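PDB 6NAL: thiol-activated cytolysin from Desulfobulbus propionicus, which probably binds cholesterol-containing membranes and oligomerises there into large beta-barrel pores, as do other cholesterol-dependent cytolysins. Local coordinates for residues Trp375-Ile387 against Leu418-Cys432. Sequence-based numbering, arbitrary orientation.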
ATOM      1  N   TRP A 375     -25.266 -32.012  20.220  1.00 41.03           N
ATOM      2  CA  TRP A 375     -25.689 -33.411  20.358  1.00 45.30           C
ATOM      3  C   TRP A 375     -25.899 -34.036  18.966  1.00 44.50           C
ATOM      4  O   TRP A 375     -26.959 -34.494  18.576  1.00 46.90           O
ATOM      5  CB  TRP A 375     -26.956 -33.475  21.222  1.00 46.26           C
ATOM      6  CG  TRP A 375     -26.657 -33.273  22.660  1.00 47.67           C
ATOM      7  CD1 TRP A 375     -25.396 -33.053  23.237  1.00 56.14           C
ATOM      8  CD2 TRP A 375     -27.649 -33.203  23.755  1.00 57.56           C
ATOM      9  NE1 TRP A 375     -25.623 -32.844  24.613  1.00 56.33           N
ATOM     10  CE2 TRP A 375     -26.970 -32.846  24.910  1.00 55.89           C
ATOM     11  CE3 TRP A 375     -29.059 -33.399  23.842  1.00 61.83           C
ATOM     12  CZ2 TRP A 375     -27.620 -32.845  26.169  1.00 68.34           C
ATOM     13  CZ3 TRP A 375     -29.684 -33.307  25.061  1.00 69.07           C
ATOM     14  CH2 TRP A 375     -28.968 -33.098  26.203  1.00 64.47           C
ATOM     15  N   TYR A 376     -24.851 -33.990  18.154  1.00 43.56           N
ATOM     16  CA  TYR A 376     -24.921 -34.452  16.768  1.00 31.60           C
ATOM     17  C   TYR A 376     -23.479 -34.572  16.273  1.00 42.54           C
ATOM     18  O   TYR A 376     -22.548 -34.174  16.957  1.00 45.58           O
ATOM     19  CB  TYR A 376     -25.746 -33.525  15.868  1.00 40.60           C
ATOM     20  CG  TYR A 376     -25.358 -32.051  15.930  1.00 44.08           C
ATOM     21  CD1 TYR A 376     -24.220 -31.586  15.288  1.00 40.91           C
ATOM     22  CD2 TYR A 376     -26.136 -31.130  16.634  1.00 42.00           C
ATOM     23  CE1 TYR A 376     -23.851 -30.240  15.364  1.00 38.24           C
ATOM     24  CE2 TYR A 376     -25.780 -29.782  16.716  1.00 42.58           C
ATOM     25  CZ  TYR A 376     -24.647 -29.331  16.074  1.00 32.23           C
ATOM     26  OH  TYR A 376     -24.283 -27.987  16.112  1.00 31.99           O
ATOM     27  N   VAL A 377     -23.292 -35.190  15.118  1.00 51.05           N
ATOM     28  CA  VAL A 377     -21.970 -35.316  14.511  1.00 42.74           C
ATOM     29  C   VAL A 377     -21.759 -34.094  13.641  1.00 39.09           C
ATOM     30  O   VAL A 377     -22.657 -33.690  12.889  1.00 42.30           O
ATOM     31  CB  VAL A 377     -21.854 -36.607  13.681  1.00 43.06           C
ATOM     32  CG1 VAL A 377     -20.549 -36.606  12.871  1.00 40.95           C
ATOM     33  CG2 VAL A 377     -21.912 -37.858  14.589  1.00 40.25           C
ATOM     34  N   ALA A 378     -20.604 -33.491  13.748  1.00 30.98           N
ATOM     35  CA  ALA A 378     -20.363 -32.255  13.031  1.00 42.77           C
ATOM     36  C   ALA A 378     -19.042 -32.351  12.288  1.00 35.15           C
ATOM     37  O   ALA A 378     -18.139 -33.082  12.681  1.00 36.24           O
ATOM     38  CB  ALA A 378     -20.335 -31.076  13.985  1.00 40.30           C
ATOM     39  N   ARG A 379     -18.933 -31.626  11.204  1.00 39.16           N
ATOM     40  CA  ARG A 379     -17.632 -31.470  10.590  1.00 34.83           C
ATOM     41  C   ARG A 379     -17.379 -30.006  10.324  1.00 31.99           C
ATOM     42  O   ARG A 379     -18.310 -29.222  10.079  1.00 35.59           O
ATOM     43  CB  ARG A 379     -17.506 -32.272   9.314  1.00 39.40           C
ATOM     44  CG  ARG A 379     -18.545 -31.956   8.337  1.00 43.04           C
ATOM     45  CD  ARG A 379     -18.555 -32.993   7.250  1.00 41.23           C
ATOM     46  NE  ARG A 379     -19.384 -32.480   6.172  1.00 41.72           N
ATOM     47  CZ  ARG A 379     -19.928 -33.249   5.245  1.00 45.28           C
ATOM     48  NH1 ARG A 379     -19.677 -34.556   5.257  1.00 45.93           N
ATOM     49  NH2 ARG A 379     -20.699 -32.709   4.313  1.00 48.59           N
ATOM     50  N   PHE A 380     -16.093 -29.678  10.422  1.00 34.90           N
ATOM     51  CA  PHE A 380     -15.512 -28.354  10.250  1.00 32.19           C
ATOM     52  C   PHE A 380     -14.642 -28.343   8.986  1.00 33.37           C
ATOM     53  O   PHE A 380     -13.867 -29.273   8.751  1.00 35.10           O
ATOM     54  CB  PHE A 380     -14.618 -27.976  11.449  1.00 39.43           C
ATOM     55  CG  PHE A 380     -15.339 -27.753  12.748  1.00 38.97           C
ATOM     56  CD1 PHE A 380     -15.565 -28.799  13.592  1.00 36.79           C
ATOM     57  CD2 PHE A 380     -15.720 -26.489  13.146  1.00 37.71           C
ATOM     58  CE1 PHE A 380     -16.223 -28.634  14.789  1.00 48.55           C
ATOM     59  CE2 PHE A 380     -16.376 -26.314  14.365  1.00 46.91           C
ATOM     60  CZ  PHE A 380     -16.616 -27.404  15.183  1.00 39.52           C
ATOM     61  N   THR A 381     -14.730 -27.274   8.196  1.00 30.37           N
ATOM     62  CA  THR A 381     -13.816 -27.028   7.077  1.00 31.03           C
ATOM     63  C   THR A 381     -13.206 -25.641   7.221  1.00 37.40           C
ATOM     64  O   THR A 381     -13.934 -24.645   7.327  1.00 40.04           O
ATOM     65  CB  THR A 381     -14.550 -27.149   5.750  1.00 37.80           C
ATOM     66  OG1 THR A 381     -15.262 -28.383   5.748  1.00 48.35           O
ATOM     67  CG2 THR A 381     -13.590 -27.158   4.564  1.00 40.09           C
ATOM     68  N   VAL A 382     -11.881 -25.576   7.266  1.00 34.40           N
ATOM     69  CA  VAL A 382     -11.167 -24.315   7.406  1.00 29.17           C
ATOM     70  C   VAL A 382     -10.092 -24.234   6.330  1.00 36.32           C
ATOM     71  O   VAL A 382      -9.311 -25.169   6.162  1.00 32.73           O
ATOM     72  CB  VAL A 382     -10.554 -24.155   8.797  1.00 31.51           C
ATOM     73  CG1 VAL A 382      -9.841 -22.805   8.849  1.00 34.06           C
ATOM     74  CG2 VAL A 382     -11.617 -24.249   9.846  1.00 35.51           C
ATOM     75  N   THR A 383     -10.093 -23.138   5.567  1.00 33.29           N
ATOM     76  CA  THR A 383      -9.137 -22.909   4.495  1.00 37.86           C
ATOM     77  C   THR A 383      -8.608 -21.477   4.589  1.00 35.94           C
ATOM     78  O   THR A 383      -9.208 -20.607   5.221  1.00 33.94           O
ATOM     79  CB  THR A 383      -9.768 -23.166   3.110  1.00 39.76           C
ATOM     80  OG1 THR A 383     -10.725 -22.140   2.846  1.00 47.48           O
ATOM     81  CG2 THR A 383     -10.436 -24.587   3.049  1.00 38.99           C
ATOM     82  N   TRP A 384      -7.458 -21.239   3.980  1.00 32.44           N
ATOM     83  CA  TRP A 384      -6.885 -19.899   3.983  1.00 32.65           C
ATOM     84  C   TRP A 384      -5.810 -19.825   2.918  1.00 38.65           C
ATOM     85  O   TRP A 384      -5.409 -20.831   2.330  1.00 34.26           O
ATOM     86  CB  TRP A 384      -6.293 -19.509   5.343  1.00 30.14           C
ATOM     87  CG  TRP A 384      -5.193 -20.397   5.813  1.00 30.75           C
ATOM     88  CD1 TRP A 384      -3.877 -20.255   5.559  1.00 32.80           C
ATOM     89  CD2 TRP A 384      -5.322 -21.570   6.633  1.00 31.37           C
ATOM     90  NE1 TRP A 384      -3.164 -21.299   6.121  1.00 36.97           N
ATOM     91  CE2 TRP A 384      -4.029 -22.111   6.799  1.00 39.38           C
ATOM     92  CE3 TRP A 384      -6.401 -22.213   7.241  1.00 37.74           C
ATOM     93  CZ2 TRP A 384      -3.790 -23.266   7.544  1.00 33.48           C
ATOM     94  CZ3 TRP A 384      -6.162 -23.365   7.984  1.00 36.29           C
ATOM     95  CH2 TRP A 384      -4.864 -23.867   8.140  1.00 35.84           C
ATOM     96  N   ASP A 385      -5.322 -18.611   2.706  1.00 34.41           N
ATOM     97  CA  ASP A 385      -4.259 -18.364   1.750  1.00 36.18           C
ATOM     98  C   ASP A 385      -3.006 -17.963   2.504  1.00 34.44           C
ATOM     99  O   ASP A 385      -3.083 -17.239   3.489  1.00 36.52           O
ATOM    100  CB  ASP A 385      -4.657 -17.261   0.769  1.00 37.85           C
ATOM    101  CG  ASP A 385      -5.566 -17.756  -0.360  1.00 48.82           C
ATOM    102  OD1 ASP A 385      -5.550 -18.990  -0.683  1.00 55.31           O
ATOM    103  OD2 ASP A 385      -6.275 -16.879  -0.938  1.00 60.97           O
ATOM    104  N   GLU A 386      -1.851 -18.428   2.046  1.00 33.97           N
ATOM    105  CA  GLU A 386      -0.586 -18.021   2.632  1.00 33.27           C
ATOM    106  C   GLU A 386       0.244 -17.223   1.629  1.00 41.16           C
ATOM    107  O   GLU A 386       0.456 -17.660   0.485  1.00 37.63           O
ATOM    108  CB  GLU A 386       0.192 -19.237   3.130  1.00 38.46           C
ATOM    109  CG  GLU A 386      -0.322 -19.779   4.462  1.00 44.61           C
ATOM    110  CD  GLU A 386       0.296 -21.128   4.864  1.00 62.80           C
ATOM    111  OE1 GLU A 386       1.352 -21.510   4.288  1.00 57.14           O
ATOM    112  OE2 GLU A 386      -0.281 -21.795   5.773  1.00 57.81           O
ATOM    113  N   ILE A 387       0.749 -16.074   2.081  1.00 38.95           N
ATOM    114  CA  ILE A 387       1.449 -15.133   1.227  1.00 36.50           C
ATOM    115  C   ILE A 387       2.934 -15.312   1.430  1.00 37.65           C
ATOM    116  O   ILE A 387       3.409 -15.489   2.549  1.00 39.67           O
ATOM    117  CB  ILE A 387       0.997 -13.701   1.537  1.00 40.09           C
ATOM    118  CG1 ILE A 387      -0.233 -13.354   0.699  1.00 50.23           C
ATOM    119  CG2 ILE A 387       2.035 -12.689   1.175  1.00 52.23           C
ATOM    120  CD1 ILE A 387      -1.275 -14.472   0.693  1.00 52.36           C
ATOM    121  N   LEU A 418      -2.015 -19.825  13.209  1.00 51.48           N
ATOM    122  CA  LEU A 418      -1.681 -19.219  11.931  1.00 37.77           C
ATOM    123  C   LEU A 418      -0.653 -18.110  12.110  1.00 38.48           C
ATOM    124  O   LEU A 418      -0.754 -17.292  13.028  1.00 48.13           O
ATOM    125  CB  LEU A 418      -2.950 -18.657  11.292  1.00 37.31           C
ATOM    126  CG  LEU A 418      -3.919 -19.752  10.810  1.00 47.41           C
ATOM    127  CD1 LEU A 418      -5.229 -19.078  10.438  1.00 46.14           C
ATOM    128  CD2 LEU A 418      -3.375 -20.550   9.627  1.00 43.47           C
ATOM    129  N   ARG A 419       0.293 -18.050  11.185  1.00 38.83           N
ATOM    130  CA  ARG A 419       1.244 -16.963  11.146  1.00 38.27           C
ATOM    131  C   ARG A 419       0.668 -15.797  10.371  1.00 34.25           C
ATOM    132  O   ARG A 419      -0.346 -15.902   9.709  1.00 37.61           O
ATOM    133  CB  ARG A 419       2.549 -17.438  10.547  1.00 42.91           C
ATOM    134  CG  ARG A 419       3.096 -18.613  11.327  1.00 50.38           C
ATOM    135  CD  ARG A 419       4.560 -18.864  11.047  1.00 46.53           C
ATOM    136  NE  ARG A 419       4.747 -19.318   9.675  1.00 49.38           N
ATOM    137  CZ  ARG A 419       5.937 -19.397   9.087  1.00 52.43           C
ATOM    138  NH1 ARG A 419       7.020 -19.055   9.776  1.00 47.30           N
ATOM    139  NH2 ARG A 419       6.040 -19.814   7.829  1.00 44.76           N
ATOM    140  N   GLY A 420       1.331 -14.655  10.493  1.00 43.94           N
ATOM    141  CA  GLY A 420       0.856 -13.397   9.942  1.00 38.13           C
ATOM    142  C   GLY A 420       0.799 -13.348   8.426  1.00 37.72           C
ATOM    143  O   GLY A 420       0.202 -12.415   7.876  1.00 33.66           O
ATOM    144  N   ASN A 421       1.395 -14.313   7.738  1.00 34.37           N
ATOM    145  CA  ASN A 421       1.225 -14.398   6.299  1.00 32.17           C
ATOM    146  C   ASN A 421      -0.086 -15.064   5.862  1.00 35.59           C
ATOM    147  O   ASN A 421      -0.337 -15.160   4.660  1.00 35.58           O
ATOM    148  CB  ASN A 421       2.433 -15.118   5.700  1.00 39.64           C
ATOM    149  CG  ASN A 421       2.562 -16.541   6.176  1.00 41.98           C
ATOM    150  OD1 ASN A 421       2.214 -16.880   7.312  1.00 42.55           O
ATOM    151  ND2 ASN A 421       3.088 -17.391   5.305  1.00 39.73           N
ATOM    152  N   ALA A 422      -0.967 -15.462   6.762  1.00 33.27           N
ATOM    153  CA  ALA A 422      -2.215 -16.083   6.338  1.00 33.24           C
ATOM    154  C   ALA A 422      -3.320 -15.052   6.166  1.00 39.41           C
ATOM    155  O   ALA A 422      -3.524 -14.218   7.043  1.00 41.29           O
ATOM    156  CB  ALA A 422      -2.628 -17.138   7.357  1.00 32.48           C
ATOM    157  N   ARG A 423      -4.028 -15.117   5.035  1.00 45.32           N
ATOM    158  CA  ARG A 423      -5.138 -14.229   4.721  1.00 36.31           C
ATOM    159  C   ARG A 423      -6.361 -15.039   4.321  1.00 42.35           C
ATOM    160  O   ARG A 423      -6.281 -16.250   4.046  1.00 31.63           O
ATOM    161  CB  ARG A 423      -4.858 -13.304   3.532  1.00 45.27           C
ATOM    162  CG  ARG A 423      -3.490 -12.737   3.433  1.00 53.21           C
ATOM    163  CD  ARG A 423      -3.422 -11.361   4.119  1.00 58.49           C
ATOM    164  NE  ARG A 423      -2.182 -10.685   3.730  1.00 68.61           N
ATOM    165  CZ  ARG A 423      -1.081 -10.681   4.461  1.00 63.15           C
ATOM    166  NH1 ARG A 423      -1.107 -11.281   5.638  1.00 54.84           N
ATOM    167  NH2 ARG A 423       0.025 -10.069   4.022  1.00 59.42           N
ATOM    168  N   ASN A 424      -7.497 -14.338   4.197  1.00 39.58           N
ATOM    169  CA  ASN A 424      -8.648 -14.858   3.430  1.00 34.57           C
ATOM    170  C   ASN A 424      -9.221 -16.141   4.029  1.00 29.82           C
ATOM    171  O   ASN A 424      -9.457 -17.143   3.347  1.00 35.76           O
ATOM    172  CB  ASN A 424      -8.223 -15.053   1.976  1.00 37.49           C
ATOM    173  CG  ASN A 424      -9.382 -15.071   1.030  1.00 51.84           C
ATOM    174  OD1 ASN A 424     -10.528 -14.922   1.442  1.00 56.79           O
ATOM    175  ND2 ASN A 424      -9.098 -15.285  -0.257  1.00 52.62           N
ATOM    176  N   ILE A 425      -9.473 -16.082   5.335  1.00 39.30           N
ATOM    177  CA  ILE A 425      -9.872 -17.248   6.096  1.00 34.02           C
ATOM    178  C   ILE A 425     -11.304 -17.587   5.767  1.00 36.60           C
ATOM    179  O   ILE A 425     -12.178 -16.715   5.764  1.00 40.82           O
ATOM    180  CB  ILE A 425      -9.730 -16.990   7.596  1.00 35.67           C
ATOM    181  CG1 ILE A 425      -8.296 -17.117   8.081  1.00 45.34           C
ATOM    182  CG2 ILE A 425     -10.504 -17.983   8.343  1.00 31.14           C
ATOM    183  CD1 ILE A 425      -7.395 -16.078   7.548  1.00 44.58           C
ATOM    184  N   SER A 426     -11.561 -18.854   5.509  1.00 39.75           N
ATOM    185  CA  SER A 426     -12.915 -19.339   5.302  1.00 37.27           C
ATOM    186  C   SER A 426     -13.190 -20.475   6.275  1.00 33.22           C
ATOM    187  O   SER A 426     -12.330 -21.334   6.506  1.00 34.45           O
ATOM    188  CB  SER A 426     -13.103 -19.768   3.856  1.00 41.43           C
ATOM    189  OG  SER A 426     -14.075 -20.788   3.716  1.00 63.91           O
ATOM    190  N   ILE A 427     -14.390 -20.445   6.867  1.00 36.78           N
ATOM    191  CA  ILE A 427     -14.792 -21.396   7.900  1.00 32.18           C
ATOM    192  C   ILE A 427     -16.197 -21.840   7.609  1.00 30.77           C
ATOM    193  O   ILE A 427     -17.075 -20.995   7.460  1.00 36.35           O
ATOM    194  CB  ILE A 427     -14.749 -20.803   9.317  1.00 34.49           C
ATOM    195  CG1 ILE A 427     -13.355 -20.319   9.640  1.00 31.92           C
ATOM    196  CG2 ILE A 427     -15.160 -21.857  10.356  1.00 34.82           C
ATOM    197  CD1 ILE A 427     -13.313 -19.538  10.985  1.00 46.47           C
ATOM    198  N   LYS A 428     -16.430 -23.157   7.590  1.00 31.79           N
ATOM    199  CA  LYS A 428     -17.750 -23.732   7.370  1.00 35.51           C
ATOM    200  C   LYS A 428     -17.996 -24.813   8.409  1.00 37.34           C
ATOM    201  O   LYS A 428     -17.121 -25.631   8.667  1.00 34.79           O
ATOM    202  CB  LYS A 428     -17.894 -24.358   5.962  1.00 34.90           C
ATOM    203  CG  LYS A 428     -19.302 -24.765   5.587  1.00 49.45           C
ATOM    204  CD  LYS A 428     -19.322 -25.912   4.619  1.00 52.52           C
ATOM    205  CE  LYS A 428     -19.278 -25.433   3.167  1.00 54.83           C
ATOM    206  NZ  LYS A 428     -19.257 -26.596   2.222  1.00 63.74           N
ATOM    207  N   THR A 429     -19.197 -24.839   8.979  1.00 41.35           N
ATOM    208  CA  THR A 429     -19.584 -25.870   9.933  1.00 35.74           C
ATOM    209  C   THR A 429     -20.856 -26.578   9.470  1.00 42.55           C
ATOM    210  O   THR A 429     -21.832 -25.923   9.086  1.00 40.48           O
ATOM    211  CB  THR A 429     -19.817 -25.281  11.329  1.00 37.78           C
ATOM    212  OG1 THR A 429     -20.832 -24.254  11.285  1.00 40.25           O
ATOM    213  CG2 THR A 429     -18.571 -24.669  11.853  1.00 36.35           C
ATOM    214  N   GLU A 430     -20.865 -27.913   9.543  1.00 40.30           N
ATOM    215  CA  GLU A 430     -22.055 -28.673   9.202  1.00 42.85           C
ATOM    216  C   GLU A 430     -22.391 -29.653  10.320  1.00 34.07           C
ATOM    217  O   GLU A 430     -21.514 -30.186  10.999  1.00 37.07           O
ATOM    218  CB  GLU A 430     -21.867 -29.408   7.897  1.00 49.21           C
ATOM    219  CG  GLU A 430     -21.617 -28.511   6.723  1.00 50.65           C
ATOM    220  CD  GLU A 430     -21.047 -29.279   5.540  1.00 54.43           C
ATOM    221  OE1 GLU A 430     -19.876 -29.708   5.620  1.00 65.48           O
ATOM    222  OE2 GLU A 430     -21.766 -29.463   4.538  1.00 56.20           O
ATOM    223  N   GLY A 431     -23.678 -29.870  10.518  1.00 39.15           N
ATOM    224  CA  GLY A 431     -24.119 -30.796  11.527  1.00 35.10           C
ATOM    225  C   GLY A 431     -24.996 -31.815  10.864  1.00 37.20           C
ATOM    226  O   GLY A 431     -25.859 -31.444  10.068  1.00 40.41           O
ATOM    227  N   CYS A 432     -24.754 -33.095  11.134  1.00 38.50           N
ATOM    228  CA  CYS A 432     -25.588 -34.162  10.584  1.00 36.69           C
ATOM    229  C   CYS A 432     -26.911 -34.241  11.343  1.00 52.04           C
ATOM    230  O   CYS A 432     -26.920 -34.515  12.552  1.00 40.10           O
ATOM    231  CB  CYS A 432     -24.867 -35.496  10.666  1.00 44.95           C
ATOM    232  SG  CYS A 432     -25.897 -36.858  10.048  1.00 55.45           S
TER
HETATM  233  O   HOH W   1     -25.628 -36.215  13.781  1.00 42.80           O
HETATM  234  O   HOH W   2     -17.886 -28.325   7.081  1.00 40.15           O
HETATM  235  O   HOH W   3     -14.075 -23.186   4.317  1.00 44.87           O
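Arg379 and Glu430 face each other in a hydrogen-bonded pair of two antiparallel strands, 378-389 and 422-432, and illustrate how a salt bridge can fasten one surface of a sheet whose opposite surface is largely apolar. With chi1 of 56°, the Arg379 CG sits between the backbone N and the carbonyl carbon, and the extended chain carries NE to within 2.9 Å of Glu430 OE1. The acid oxygen lies near the guanidinium plane, yet NE meets it from above the carboxylate, the two planes being 51° apart; NH2 adds only weak bonds. A water 2.8 Å from Glu430 OE1 also reaches Thr381 OG1.

On the largely apolar face, Phe380 lies beside Thr429, its CD2 3.6 Å from CG2. Leu418, at the end of strand 412-418 in the facing sheet, places CD2 over one face of the Trp384 indole, 3.6 Å from the six-membered ring centroid. In the ring plane, Trp384 NE1 gives Glu386 OE2 a nearly straight bond (2.9 Å), which fixes the ring's rotation. A beta bulge at Asn424 and Ile425 shifts the register here.

The pair forms the centre of a four-stranded sheet, between strands 394-408 and 440-449, in the beta-sandwich domain; Phe380 packs against strand 349-372 of the facing sheet, and Ile427 against strand 454-462.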